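Local coordinates for kelch repeat and BTB domain-containing protein A55 (Vaccinia virus WR, PDB 6I2M) that probably recruits host proteins to CUL3-containing E3 ubiquitin ligases, marking them for ubiquitination and proteasomal degradation during infection, at residues Ser40-Tyr45 with Leu101-Ala106; Phe20-Ile25 with Ala34-Leu39; Glu109-Ile114 with Tyr133-Ile138. All coordinates share one frame; numbering follows the deposited sequence.

Contact 1 (Ser40-Tyr45 with Leu101-Ala106); sequences SGASEY and LQIGSA
Ser-43 and Tyr-45 converge on one backbone oxygen, that of Leu-101. The hydroxyl of Ser-43 makes the firm bond, its OG donating to Leu-101 O at 2.7 Å. It comes in at a bent C=O...donor angle of 132°, tilted 32° from the carbonyl plane. What sends it there is a chi1 of 170°: OG lies opposite the serine's own nitrogen, on the side where Leu-101 passes. The second donor is weaker, Tyr-45 N reaching Leu-101 O at 3.3 Å, while Tyr-45 CB lies equally near the same oxygen, so the carbonyl is closely hemmed in.

Beyond the polar centre, CD2 of Leu-101 comes up to the tyrosine ring, 3.8 Å from Tyr-45 CD1 and not much farther from CG, in an oblique approach. The rest of the ring leads off this contact: it meets Phe-100 and two aromatic side chains of another protein's chain, and its OH bonds to a basic side chain there. Glu-44 keeps its CB beside the carbonyl of Gln-102 but sends its carboxylate away, to basic side chains of that other protein's chain. At the other end, Ala-42 CB touches Ile-103 CD1 at 3.8 Å, and Ile-103 CG1 lies as close to Ala-42 O. Both side chains also rest on Ile-79 of helix 69-79.

Two breaks between helices thus lie against each other. Ser-43 is the first residue past helix 36-42, ahead of helix 44-49; Gln-102, with positive phi, and Ile-103, at the N-cap position, separate helix 91-101 from helix 104-116. These helix-to-helix breaks lie in the helical part of the BTB/POZ domain, and the neighbouring protein chain on Glu-44 and Tyr-45 fits the CUL3-binding role of this domain.

Contact 2 (Phe20-Ile25 with Ala34-Leu39); sequences FCDISI and AHKLIL
The carbonyl oxygen of Ala-34 is approached by three groups of the facing chain. Asp-22 N and Ile-23 N each lie 3.4 Å from Ala-34 O in weak hydrogen bonds, and Cys-21 CA adds a C-H...O contact. Two consecutive residues opposite a single one make a classic beta bulge. Within the bulge, Ala-34 N returns a nearly straight bond to Ile-23 O, 3.0 Å long with 172° at the hydrogen.

Asp-22, the first bulge residue, lies beside the start of helix 36-42. Its chi1 of 62° sets CG between its own N and carbonyl carbon, and Asp-22 OD1 accepts from Lys-36 N at 3.0 Å and 171°, on the syn side though somewhat out of the carboxylate plane. Asp-22 OD2 rests on the extended lysine chain, which passes it at a slant, 3.4 Å from Lys-36 CD; the ammonium itself goes on to a weak bond with Glu-59 O.

His-35, in the N-cap position, has the sulfur of Cys-21 over one ring face, SG standing 4.2 Å from the ring centroid. Phe-20 CB meets the ring at its edge, in plane. Both ring nitrogens are engaged, NE2 by Arg-19 O and ND1 by Tyr-80 OH, which should fix the ring's rotation. On the apolar side, Leu-39 CD1 contacts Ile-23 CG2 at 3.8 Å and meets Ile-25 CD1 tip to tip at 3.9 Å, with Phe-46 and Ile-76 nearby.

Chemically, then, the passage from strand 30-34 into helix 36-42 is secured by a carboxylate from the partner strand's approach. Bonded to an N-H at the helix start, with the lysine ammonium not far off though not in contact, Asp-22 would probably favour its ionised form.

Contact 3 (Glu109-Ile114 with Tyr133-Ile138); sequences ECENYI and YNNKKI
Glu-111 lays its aliphatic part against Ile-138, with CG 3.8 Å from Ile-138 CD1, and carries its carboxylate onward to two polar partners. OE2 receives the amide N-H of Asn-135, with Asn-135 ND2 3.2 Å from Glu-111 OE2 and an angle of 156° at the hydrogen. The donor meets the anti side of that oxygen, a little out of the carboxylate plane, whereas the glutamate oxygen lies almost in the plane of the amide. The carboxylate and amide planes stand 78° apart. Glu-111 OE1 looks to Lys-137, whose NZ is 3.5 Å away in a salt bridge that counts only as a weak hydrogen bond; the lysine chain, stretched to its end, also passes the carboxylate with its CD.

Asn-135 has a second task. From the N-cap position of helix 136-147, Asn-135 OD1 accepts from Ile-138 N at 3.1 Å. That bond settles which way round the amide sits, and ND2 is left facing Glu-111. The first torsion, with CG opposite the backbone N at -166°, brings the amide over its own helix start. The carboxylate thus reaches the capping residue itself, and its charge would probably be favoured by the nearby lysine and the helix N-terminus.

Deeper in, Ile-114 and Ile-138 meet at about a right angle through their CG2 methyls, 4.0 Å apart. This buried pair backs the polar cluster.

Next to the cap, Asn-134 bonds through ND2 to the backbone of another protein's chain. A BTB helix, 104-116, held to a capped helix start in the BACK region is what is expected at the BTB-BACK junction of BTB-Kelch proteins, where, in relatives, the 3-box helices add to the CUL3 contact.

How the contacts relate
Along the chain the contacts come in series: contact 2 closes first, contact 1 next, contact 3 last. Helix 36-42 joins contacts 2 and 1, whose centres are 14 Å apart and which lie wholly within the BTB/POZ range. Helix 104-116 then leads from contact 1 to contact 3, with 16 Å between centres. Contacts 2 and 3 do not meet, their nearest atoms being about 15 Å apart. All three reach the second subunit, contact 3 through Glu-109. The series runs from the three-stranded sheet, through the helical BTB body, to the BACK region, with contacts 1 and 3 bordering the other protein's chain. This chain is the BTB and BACK part; the Kelch repeats, supposed to recruit substrates, lie outside it.

Contact 1 (Ser40-Tyr45 with Leu101-Ala106)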
ATOM      1  N   SER A  40       4.559 -10.580   5.034  1.00 70.52           N
ATOM      2  CA  SER A  40       4.881 -11.500   3.940  1.00 70.45           C
ATOM      3  C   SER A  40       5.086 -10.793   2.594  1.00 74.65           C
ATOM      4  O   SER A  40       5.817 -11.304   1.742  1.00 74.32           O
ATOM      5  CB  SER A  40       3.807 -12.575   3.821  1.00 74.38           C
ATOM      6  OG  SER A  40       3.807 -13.406   4.970  1.00 82.63           O
ATOM      7  N   GLY A  41       4.451  -9.632   2.429  1.00 71.65           N
ATOM      8  CA  GLY A  41       4.528  -8.819   1.218  1.00 72.11           C
ATOM      9  C   GLY A  41       5.865  -8.139   0.992  1.00 76.02           C
ATOM     10  O   GLY A  41       6.345  -8.087  -0.144  1.00 76.30           O
ATOM     11  N   ALA A  42       6.472  -7.601   2.069  1.00 71.98           N
ATOM     12  CA  ALA A  42       7.758  -6.902   2.015  1.00 72.04           C
ATOM     13  C   ALA A  42       8.939  -7.813   2.349  1.00 75.52           C
ATOM     14  O   ALA A  42       9.950  -7.776   1.646  1.00 75.86           O
ATOM     15  CB  ALA A  42       7.741  -5.695   2.939  1.00 72.92           C
ATOM     16  N   SER A  43       8.817  -8.619   3.420  1.00 71.15           N
ATOM     17  CA  SER A  43       9.851  -9.557   3.858  1.00 70.55           C
ATOM     18  C   SER A  43       9.527 -10.958   3.346  1.00 73.49           C
ATOM     19  O   SER A  43       8.423 -11.459   3.576  1.00 72.91           O
ATOM     20  CB  SER A  43       9.976  -9.543   5.381  1.00 73.79           C
ATOM     21  OG  SER A  43      10.796 -10.592   5.869  1.00 82.01           O
ATOM     22  N   GLU A  44      10.483 -11.581   2.638  1.00 69.78           N
ATOM     23  CA  GLU A  44      10.306 -12.920   2.079  1.00 69.53           C
ATOM     24  C   GLU A  44      10.482 -14.030   3.130  1.00 71.94           C
ATOM     25  O   GLU A  44      10.073 -15.165   2.879  1.00 71.92           O
ATOM     26  CB  GLU A  44      11.202 -13.129   0.854  1.00 71.70           C
ATOM     27  CG  GLU A  44      10.574 -14.017  -0.208  1.00 84.02           C
ATOM     28  CD  GLU A  44      11.274 -14.018  -1.553  1.00108.85           C
ATOM     29  OE1 GLU A  44      11.307 -12.953  -2.210  1.00105.28           O
ATOM     30  OE2 GLU A  44      11.773 -15.092  -1.959  1.00105.85           O
ATOM     31  N   TYR A  45      11.057 -13.694   4.313  1.00 67.09           N
ATOM     32  CA  TYR A  45      11.242 -14.622   5.437  1.00 66.32           C
ATOM     33  C   TYR A  45       9.870 -15.054   5.953  1.00 69.89           C
ATOM     34  O   TYR A  45       9.630 -16.253   6.098  1.00 69.91           O
ATOM     35  CB  TYR A  45      12.064 -13.968   6.571  1.00 66.89           C
ATOM     36  CG  TYR A  45      12.334 -14.876   7.755  1.00 68.04           C
ATOM     37  CD1 TYR A  45      11.502 -14.864   8.873  1.00 69.78           C
ATOM     38  CD2 TYR A  45      13.434 -15.727   7.770  1.00 69.01           C
ATOM     39  CE1 TYR A  45      11.741 -15.703   9.961  1.00 70.65           C
ATOM     40  CE2 TYR A  45      13.686 -16.565   8.855  1.00 70.13           C
ATOM     41  CZ  TYR A  45      12.838 -16.549   9.949  1.00 76.76           C
ATOM     42  OH  TYR A  45      13.089 -17.371  11.021  1.00 77.34           O
ATOM     43  N   LEU A 101      16.087 -11.174   7.384  1.00 69.94           N
ATOM     44  CA  LEU A 101      14.662 -11.215   7.043  1.00 68.98           C
ATOM     45  C   LEU A 101      14.400 -11.092   5.531  1.00 72.94           C
ATOM     46  O   LEU A 101      13.280 -11.332   5.082  1.00 72.08           O
ATOM     47  CB  LEU A 101      13.867 -10.165   7.844  1.00 68.87           C
ATOM     48  CG  LEU A 101      13.806 -10.368   9.366  1.00 73.63           C
ATOM     49  CD1 LEU A 101      13.506  -9.063  10.077  1.00 74.06           C
ATOM     50  CD2 LEU A 101      12.789 -11.440   9.755  1.00 75.36           C
ATOM     51  N   GLN A 102      15.451 -10.744   4.757  1.00 70.38           N
ATOM     52  CA  GLN A 102      15.481 -10.601   3.297  1.00 70.64           C
ATOM     53  C   GLN A 102      14.406  -9.649   2.742  1.00 74.69           C
ATOM     54  O   GLN A 102      13.603 -10.031   1.882  1.00 74.19           O
ATOM     55  CB  GLN A 102      15.455 -11.970   2.592  1.00 71.85           C
ATOM     56  CG  GLN A 102      16.811 -12.687   2.582  1.00 84.88           C
ATOM     57  CD  GLN A 102      17.853 -12.046   1.687  1.00102.40           C
ATOM     58  OE1 GLN A 102      17.550 -11.426   0.660  1.00 98.35           O
ATOM     59  NE2 GLN A 102      19.115 -12.195   2.058  1.00 93.97           N
ATOM     60  N   ILE A 103      14.419  -8.399   3.231  1.00 71.63           N
ATOM     61  CA  ILE A 103      13.534  -7.330   2.768  1.00 71.71           C
ATOM     62  C   ILE A 103      14.316  -6.476   1.757  1.00 76.87           C
ATOM     63  O   ILE A 103      15.264  -5.780   2.132  1.00 77.28           O
ATOM     64  CB  ILE A 103      12.835  -6.521   3.914  1.00 74.52           C
ATOM     65  CG1 ILE A 103      12.154  -5.235   3.368  1.00 75.53           C
ATOM     66  CG2 ILE A 103      13.781  -6.228   5.092  1.00 75.61           C
ATOM     67  CD1 ILE A 103      11.149  -4.570   4.259  1.00 82.54           C
ATOM     68  N   GLY A 104      13.939  -6.599   0.484  1.00 70.52           N
ATOM     69  CA  GLY A 104      14.571  -5.909  -0.638  1.00 70.26           C
ATOM     70  C   GLY A 104      14.485  -4.398  -0.593  1.00 73.49           C
ATOM     71  O   GLY A 104      15.435  -3.708  -0.975  1.00 72.71           O
ATOM     72  N   SER A 105      13.336  -3.883  -0.125  1.00 70.07           N
ATOM     73  CA  SER A 105      13.028  -2.458   0.004  1.00 69.84           C
ATOM     74  C   SER A 105      13.915  -1.758   1.038  1.00 73.07           C
ATOM     75  O   SER A 105      14.269  -0.592   0.850  1.00 72.57           O
ATOM     76  CB  SER A 105      11.560  -2.277   0.368  1.00 73.92           C
ATOM     77  OG  SER A 105      10.711  -2.775  -0.653  1.00 83.93           O
ATOM     78  N   ALA A 106      14.267  -2.469   2.122  1.00 69.21           N
ATOM     79  CA  ALA A 106      15.094  -1.952   3.211  1.00 68.59           C
ATOM     80  C   ALA A 106      16.588  -2.202   3.018  1.00 72.12           C
ATOM     81  O   ALA A 106      17.390  -1.379   3.464  1.00 71.43           O
ATOM     82  CB  ALA A 106      14.631  -2.529   4.532  1.00 69.16           C
TER

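Contact 2 (Phe20-Ile25 with Ala34-Leu39)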
ATOM      1  N   PHE A  20      -7.390  -6.661  13.429  1.00 72.31           N
ATOM      2  CA  PHE A  20      -6.997  -7.682  12.440  1.00 71.23           C
ATOM      3  C   PHE A  20      -5.617  -8.332  12.694  1.00 74.21           C
ATOM      4  O   PHE A  20      -5.204  -9.187  11.903  1.00 73.21           O
ATOM      5  CB  PHE A  20      -7.082  -7.138  10.996  1.00 72.47           C
ATOM      6  CG  PHE A  20      -8.404  -6.516  10.620  1.00 75.22           C
ATOM      7  CD1 PHE A  20      -9.467  -7.306  10.197  1.00 79.37           C
ATOM      8  CD2 PHE A  20      -8.580  -5.138  10.660  1.00 77.50           C
ATOM      9  CE1 PHE A  20     -10.688  -6.729   9.838  1.00 81.67           C
ATOM     10  CE2 PHE A  20      -9.800  -4.563  10.302  1.00 81.70           C
ATOM     11  CZ  PHE A  20     -10.847  -5.363   9.898  1.00 80.94           C
ATOM     12  N   CYS A  21      -4.927  -7.953  13.792  1.00 70.93           N
ATOM     13  CA  CYS A  21      -3.613  -8.483  14.164  1.00 70.01           C
ATOM     14  C   CYS A  21      -3.670  -9.978  14.465  1.00 74.64           C
ATOM     15  O   CYS A  21      -4.306 -10.400  15.435  1.00 75.50           O
ATOM     16  CB  CYS A  21      -3.007  -7.692  15.320  1.00 70.56           C
ATOM     17  SG  CYS A  21      -2.360  -6.067  14.849  1.00 73.99           S
ATOM     18  N   ASP A  22      -3.031 -10.777  13.596  1.00 70.61           N
ATOM     19  CA  ASP A  22      -3.014 -12.235  13.698  1.00 70.91           C
ATOM     20  C   ASP A  22      -1.604 -12.822  13.920  1.00 74.30           C
ATOM     21  O   ASP A  22      -1.429 -14.041  13.837  1.00 74.25           O
ATOM     22  CB  ASP A  22      -3.721 -12.867  12.479  1.00 72.91           C
ATOM     23  CG  ASP A  22      -3.101 -12.589  11.118  1.00 80.48           C
ATOM     24  OD1 ASP A  22      -2.530 -11.490  10.932  1.00 79.55           O
ATOM     25  OD2 ASP A  22      -3.208 -13.461  10.232  1.00 87.02           O
ATOM     26  N   ILE A  23      -0.615 -11.962  14.249  1.00 70.33           N
ATOM     27  CA  ILE A  23       0.767 -12.378  14.513  1.00 69.70           C
ATOM     28  C   ILE A  23       1.465 -11.438  15.519  1.00 74.39           C
ATOM     29  O   ILE A  23       1.182 -10.238  15.555  1.00 74.01           O
ATOM     30  CB  ILE A  23       1.586 -12.592  13.195  1.00 71.66           C
ATOM     31  CG1 ILE A  23       2.890 -13.391  13.432  1.00 71.71           C
ATOM     32  CG2 ILE A  23       1.857 -11.294  12.432  1.00 71.56           C
ATOM     33  CD1 ILE A  23       2.692 -14.865  13.685  1.00 79.66           C
ATOM     34  N   SER A  24       2.361 -12.014  16.342  1.00 71.73           N
ATOM     35  CA  SER A  24       3.142 -11.308  17.357  1.00 72.15           C
ATOM     36  C   SER A  24       4.616 -11.722  17.284  1.00 75.77           C
ATOM     37  O   SER A  24       4.922 -12.916  17.207  1.00 75.36           O
ATOM     38  CB  SER A  24       2.585 -11.582  18.753  1.00 77.46           C
ATOM     39  OG  SER A  24       1.213 -11.239  18.862  1.00 87.50           O
ATOM     40  N   ILE A  25       5.523 -10.731  17.293  1.00 72.35           N
ATOM     41  CA  ILE A  25       6.971 -10.956  17.247  1.00 71.99           C
ATOM     42  C   ILE A  25       7.560 -10.716  18.640  1.00 77.51           C
ATOM     43  O   ILE A  25       7.376  -9.641  19.214  1.00 77.57           O
ATOM     44  CB  ILE A  25       7.658 -10.130  16.117  1.00 74.14           C
ATOM     45  CG1 ILE A  25       7.117 -10.551  14.731  1.00 73.70           C
ATOM     46  CG2 ILE A  25       9.191 -10.272  16.167  1.00 74.71           C
ATOM     47  CD1 ILE A  25       7.054  -9.447  13.693  1.00 80.96           C
ATOM     48  N   ALA A  34       1.440  -7.354  14.613  1.00 75.32           N
ATOM     49  CA  ALA A  34       1.293  -7.017  13.196  1.00 74.32           C
ATOM     50  C   ALA A  34       0.347  -7.987  12.464  1.00 77.39           C
ATOM     51  O   ALA A  34      -0.324  -8.799  13.108  1.00 77.53           O
ATOM     52  CB  ALA A  34       2.662  -6.992  12.523  1.00 74.29           C
ATOM     53  N   HIS A  35       0.286  -7.883  11.123  1.00 72.89           N
ATOM     54  CA  HIS A  35      -0.545  -8.723  10.259  1.00 72.49           C
ATOM     55  C   HIS A  35       0.345  -9.646   9.418  1.00 74.95           C
ATOM     56  O   HIS A  35       1.366  -9.193   8.891  1.00 73.66           O
ATOM     57  CB  HIS A  35      -1.437  -7.852   9.358  1.00 73.56           C
ATOM     58  CG  HIS A  35      -2.215  -6.813  10.108  1.00 77.60           C
ATOM     59  ND1 HIS A  35      -1.627  -5.631  10.523  1.00 79.22           N
ATOM     60  CD2 HIS A  35      -3.508  -6.817  10.502  1.00 80.28           C
ATOM     61  CE1 HIS A  35      -2.576  -4.957  11.151  1.00 79.58           C
ATOM     62  NE2 HIS A  35      -3.725  -5.632  11.167  1.00 80.58           N
ATOM     63  N   LYS A  36      -0.039 -10.938   9.312  1.00 71.48           N
ATOM     64  CA  LYS A  36       0.681 -11.982   8.563  1.00 70.70           C
ATOM     65  C   LYS A  36       0.903 -11.629   7.092  1.00 73.90           C
ATOM     66  O   LYS A  36       1.992 -11.862   6.566  1.00 72.84           O
ATOM     67  CB  LYS A  36      -0.055 -13.330   8.660  1.00 73.84           C
ATOM     68  CG  LYS A  36       0.178 -14.078   9.960  1.00 86.26           C
ATOM     69  CD  LYS A  36      -0.459 -15.454   9.907  1.00 96.18           C
ATOM     70  CE  LYS A  36      -0.402 -16.162  11.235  1.00105.45           C
ATOM     71  NZ  LYS A  36      -0.989 -17.522  11.151  1.00114.23           N
ATOM     72  N   LEU A  37      -0.135 -11.076   6.439  1.00 70.99           N
ATOM     73  CA  LEU A  37      -0.155 -10.678   5.031  1.00 70.94           C
ATOM     74  C   LEU A  37       0.819  -9.532   4.716  1.00 74.61           C
ATOM     75  O   LEU A  37       1.535  -9.606   3.715  1.00 74.22           O
ATOM     76  CB  LEU A  37      -1.603 -10.314   4.636  1.00 71.95           C
ATOM     77  CG  LEU A  37      -1.849  -9.622   3.297  1.00 77.10           C
ATOM     78  CD1 LEU A  37      -1.823 -10.614   2.142  1.00 77.92           C
ATOM     79  CD2 LEU A  37      -3.165  -8.896   3.320  1.00 80.29           C
ATOM     80  N   ILE A  38       0.829  -8.481   5.565  1.00 71.10           N
ATOM     81  CA  ILE A  38       1.670  -7.283   5.429  1.00 70.71           C
ATOM     82  C   ILE A  38       3.167  -7.627   5.534  1.00 74.28           C
ATOM     83  O   ILE A  38       3.946  -7.182   4.688  1.00 74.14           O
ATOM     84  CB  ILE A  38       1.221  -6.158   6.423  1.00 74.06           C
ATOM     85  CG1 ILE A  38      -0.296  -5.825   6.304  1.00 75.26           C
ATOM     86  CG2 ILE A  38       2.082  -4.891   6.319  1.00 74.75           C
ATOM     87  CD1 ILE A  38      -0.833  -5.239   4.912  1.00 82.80           C
ATOM     88  N   LEU A  39       3.555  -8.434   6.544  1.00 70.43           N
ATOM     89  CA  LEU A  39       4.943  -8.866   6.757  1.00 69.80           C
ATOM     90  C   LEU A  39       5.453  -9.767   5.627  1.00 73.63           C
ATOM     91  O   LEU A  39       6.639  -9.722   5.302  1.00 73.09           O
ATOM     92  CB  LEU A  39       5.098  -9.585   8.108  1.00 69.77           C
ATOM     93  CG  LEU A  39       5.026  -8.725   9.372  1.00 74.74           C
ATOM     94  CD1 LEU A  39       4.703  -9.576  10.578  1.00 75.14           C
ATOM     95  CD2 LEU A  39       6.329  -7.972   9.615  1.00 77.18           C
TER

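Contact 3 (Glu109-Ile114 with Tyr133-Ile138)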
ATOM      1  N   GLU A 109      17.807   0.670   0.583  1.00 68.04           N
ATOM      2  CA  GLU A 109      17.792   1.972   1.265  1.00 67.71           C
ATOM      3  C   GLU A 109      18.948   2.121   2.270  1.00 71.52           C
ATOM      4  O   GLU A 109      19.501   3.216   2.400  1.00 71.02           O
ATOM      5  CB  GLU A 109      16.431   2.224   1.941  1.00 69.03           C
ATOM      6  CG  GLU A 109      16.146   3.692   2.219  1.00 79.22           C
ATOM      7  CD  GLU A 109      14.738   4.001   2.690  1.00 98.82           C
ATOM      8  OE1 GLU A 109      14.572   4.346   3.882  1.00 90.10           O
ATOM      9  OE2 GLU A 109      13.801   3.910   1.864  1.00 94.21           O
ATOM     10  N   CYS A 110      19.320   1.020   2.956  1.00 68.16           N
ATOM     11  CA  CYS A 110      20.421   0.994   3.921  1.00 67.92           C
ATOM     12  C   CYS A 110      21.775   1.025   3.220  1.00 72.38           C
ATOM     13  O   CYS A 110      22.639   1.800   3.629  1.00 71.93           O
ATOM     14  CB  CYS A 110      20.303  -0.200   4.864  1.00 68.02           C
ATOM     15  SG  CYS A 110      18.999  -0.033   6.108  1.00 71.59           S
ATOM     16  N   GLU A 111      21.955   0.198   2.162  1.00 69.62           N
ATOM     17  CA  GLU A 111      23.187   0.127   1.367  1.00 69.88           C
ATOM     18  C   GLU A 111      23.488   1.462   0.685  1.00 74.16           C
ATOM     19  O   GLU A 111      24.636   1.908   0.719  1.00 73.92           O
ATOM     20  CB  GLU A 111      23.122  -1.000   0.324  1.00 71.44           C
ATOM     21  CG  GLU A 111      23.460  -2.375   0.878  1.00 82.34           C
ATOM     22  CD  GLU A 111      23.618  -3.487  -0.144  1.00103.61           C
ATOM     23  OE1 GLU A 111      22.858  -3.508  -1.140  1.00 98.60           O
ATOM     24  OE2 GLU A 111      24.501  -4.350   0.064  1.00 97.80           O
ATOM     25  N   ASN A 112      22.452   2.112   0.106  1.00 70.82           N
ATOM     26  CA  ASN A 112      22.565   3.411  -0.565  1.00 70.73           C
ATOM     27  C   ASN A 112      22.987   4.521   0.398  1.00 75.13           C
ATOM     28  O   ASN A 112      23.756   5.394   0.002  1.00 74.75           O
ATOM     29  CB  ASN A 112      21.265   3.783  -1.287  1.00 70.78           C
ATOM     30  CG  ASN A 112      20.944   2.954  -2.512  1.00 89.31           C
ATOM     31  OD1 ASN A 112      21.772   2.199  -3.042  1.00 82.19           O
ATOM     32  ND2 ASN A 112      19.720   3.082  -2.997  1.00 80.55           N
ATOM     33  N   TYR A 113      22.501   4.474   1.658  1.00 72.12           N
ATOM     34  CA  TYR A 113      22.832   5.439   2.713  1.00 72.11           C
ATOM     35  C   TYR A 113      24.290   5.268   3.158  1.00 76.42           C
ATOM     36  O   TYR A 113      24.973   6.267   3.391  1.00 75.97           O
ATOM     37  CB  TYR A 113      21.875   5.283   3.911  1.00 73.17           C
ATOM     38  CG  TYR A 113      22.032   6.344   4.982  1.00 74.92           C
ATOM     39  CD1 TYR A 113      22.896   6.157   6.058  1.00 76.83           C
ATOM     40  CD2 TYR A 113      21.290   7.522   4.939  1.00 75.74           C
ATOM     41  CE1 TYR A 113      23.037   7.124   7.052  1.00 77.48           C
ATOM     42  CE2 TYR A 113      21.421   8.496   5.929  1.00 76.62           C
ATOM     43  CZ  TYR A 113      22.298   8.293   6.983  1.00 83.84           C
ATOM     44  OH  TYR A 113      22.433   9.249   7.962  1.00 84.69           O
ATOM     45  N   ILE A 114      24.752   4.004   3.288  1.00 73.46           N
ATOM     46  CA  ILE A 114      26.116   3.646   3.692  1.00 73.64           C
ATOM     47  C   ILE A 114      27.126   4.086   2.618  1.00 78.32           C
ATOM     48  O   ILE A 114      28.128   4.713   2.959  1.00 78.08           O
ATOM     49  CB  ILE A 114      26.221   2.137   4.092  1.00 76.73           C
ATOM     50  CG1 ILE A 114      25.467   1.872   5.421  1.00 76.96           C
ATOM     51  CG2 ILE A 114      27.684   1.657   4.191  1.00 77.62           C
ATOM     52  CD1 ILE A 114      24.994   0.422   5.656  1.00 83.95           C
ATOM     53  N   TYR A 133      29.800  -9.905   7.996  1.00 77.68           N
ATOM     54  CA  TYR A 133      28.481 -10.174   7.419  1.00 77.86           C
ATOM     55  C   TYR A 133      28.510 -10.520   5.912  1.00 82.06           C
ATOM     56  O   TYR A 133      27.458 -10.526   5.265  1.00 81.78           O
ATOM     57  CB  TYR A 133      27.517  -9.011   7.721  1.00 78.15           C
ATOM     58  CG  TYR A 133      27.133  -8.916   9.184  1.00 79.82           C
ATOM     59  CD1 TYR A 133      25.979  -9.525   9.665  1.00 82.44           C
ATOM     60  CD2 TYR A 133      27.929  -8.219  10.091  1.00 80.00           C
ATOM     61  CE1 TYR A 133      25.623  -9.444  11.011  1.00 83.19           C
ATOM     62  CE2 TYR A 133      27.583  -8.130  11.438  1.00 81.02           C
ATOM     63  CZ  TYR A 133      26.429  -8.743  11.893  1.00 88.90           C
ATOM     64  OH  TYR A 133      26.089  -8.654  13.222  1.00 89.90           O
ATOM     65  N   ASN A 134      29.710 -10.851   5.378  1.00 78.87           N
ATOM     66  CA  ASN A 134      29.984 -11.268   3.991  1.00 79.24           C
ATOM     67  C   ASN A 134      29.319 -10.371   2.911  1.00 81.91           C
ATOM     68  O   ASN A 134      28.820 -10.875   1.900  1.00 82.10           O
ATOM     69  CB  ASN A 134      29.616 -12.758   3.799  1.00 82.35           C
ATOM     70  CG  ASN A 134      30.346 -13.487   2.687  1.00105.79           C
ATOM     71  OD1 ASN A 134      31.166 -12.924   1.946  1.00 98.96           O
ATOM     72  ND2 ASN A 134      30.059 -14.772   2.548  1.00 98.95           N
ATOM     73  N   ASN A 135      29.331  -9.041   3.130  1.00 76.93           N
ATOM     74  CA  ASN A 135      28.763  -8.069   2.193  1.00 75.88           C
ATOM     75  C   ASN A 135      29.889  -7.520   1.312  1.00 79.15           C
ATOM     76  O   ASN A 135      30.473  -6.482   1.630  1.00 78.01           O
ATOM     77  CB  ASN A 135      28.023  -6.949   2.946  1.00 75.18           C
ATOM     78  CG  ASN A 135      27.130  -6.092   2.079  1.00 95.08           C
ATOM     79  OD1 ASN A 135      27.576  -5.406   1.153  1.00 88.83           O
ATOM     80  ND2 ASN A 135      25.842  -6.093   2.377  1.00 87.12           N
ATOM     81  N   LYS A 136      30.197  -8.239   0.210  1.00 76.20           N
ATOM     82  CA  LYS A 136      31.261  -7.912  -0.751  1.00 75.82           C
ATOM     83  C   LYS A 136      31.100  -6.550  -1.447  1.00 78.52           C
ATOM     84  O   LYS A 136      32.098  -5.985  -1.900  1.00 77.55           O
ATOM     85  CB  LYS A 136      31.424  -9.035  -1.788  1.00 79.64           C
ATOM     86  CG  LYS A 136      32.333 -10.161  -1.317  1.00 95.41           C
ATOM     87  CD  LYS A 136      32.522 -11.227  -2.391  1.00106.90           C
ATOM     88  CE  LYS A 136      33.603 -12.223  -2.038  1.00119.44           C
ATOM     89  NZ  LYS A 136      33.175 -13.170  -0.972  1.00129.59           N
ATOM     90  N   LYS A 137      29.856  -6.028  -1.523  1.00 74.82           N
ATOM     91  CA  LYS A 137      29.529  -4.736  -2.130  1.00 73.90           C
ATOM     92  C   LYS A 137      30.117  -3.591  -1.294  1.00 77.50           C
ATOM     93  O   LYS A 137      30.837  -2.749  -1.835  1.00 76.79           O
ATOM     94  CB  LYS A 137      28.004  -4.584  -2.281  1.00 76.40           C
ATOM     95  CG  LYS A 137      27.572  -3.407  -3.144  1.00 88.94           C
ATOM     96  CD  LYS A 137      26.064  -3.237  -3.134  1.00 98.60           C
ATOM     97  CE  LYS A 137      25.632  -2.045  -3.949  1.00108.35           C
ATOM     98  NZ  LYS A 137      24.157  -1.868  -3.922  1.00117.27           N
ATOM     99  N   ILE A 138      29.822  -3.575   0.021  1.00 74.28           N
ATOM    100  CA  ILE A 138      30.319  -2.566   0.958  1.00 73.85           C
ATOM    101  C   ILE A 138      31.788  -2.864   1.328  1.00 77.91           C
ATOM    102  O   ILE A 138      32.562  -1.922   1.502  1.00 76.99           O
ATOM    103  CB  ILE A 138      29.357  -2.391   2.179  1.00 77.10           C
ATOM    104  CG1 ILE A 138      27.988  -1.832   1.707  1.00 77.60           C
ATOM    105  CG2 ILE A 138      29.959  -1.488   3.282  1.00 77.79           C
ATOM    106  CD1 ILE A 138      26.811  -2.058   2.646  1.00 85.46           C
TER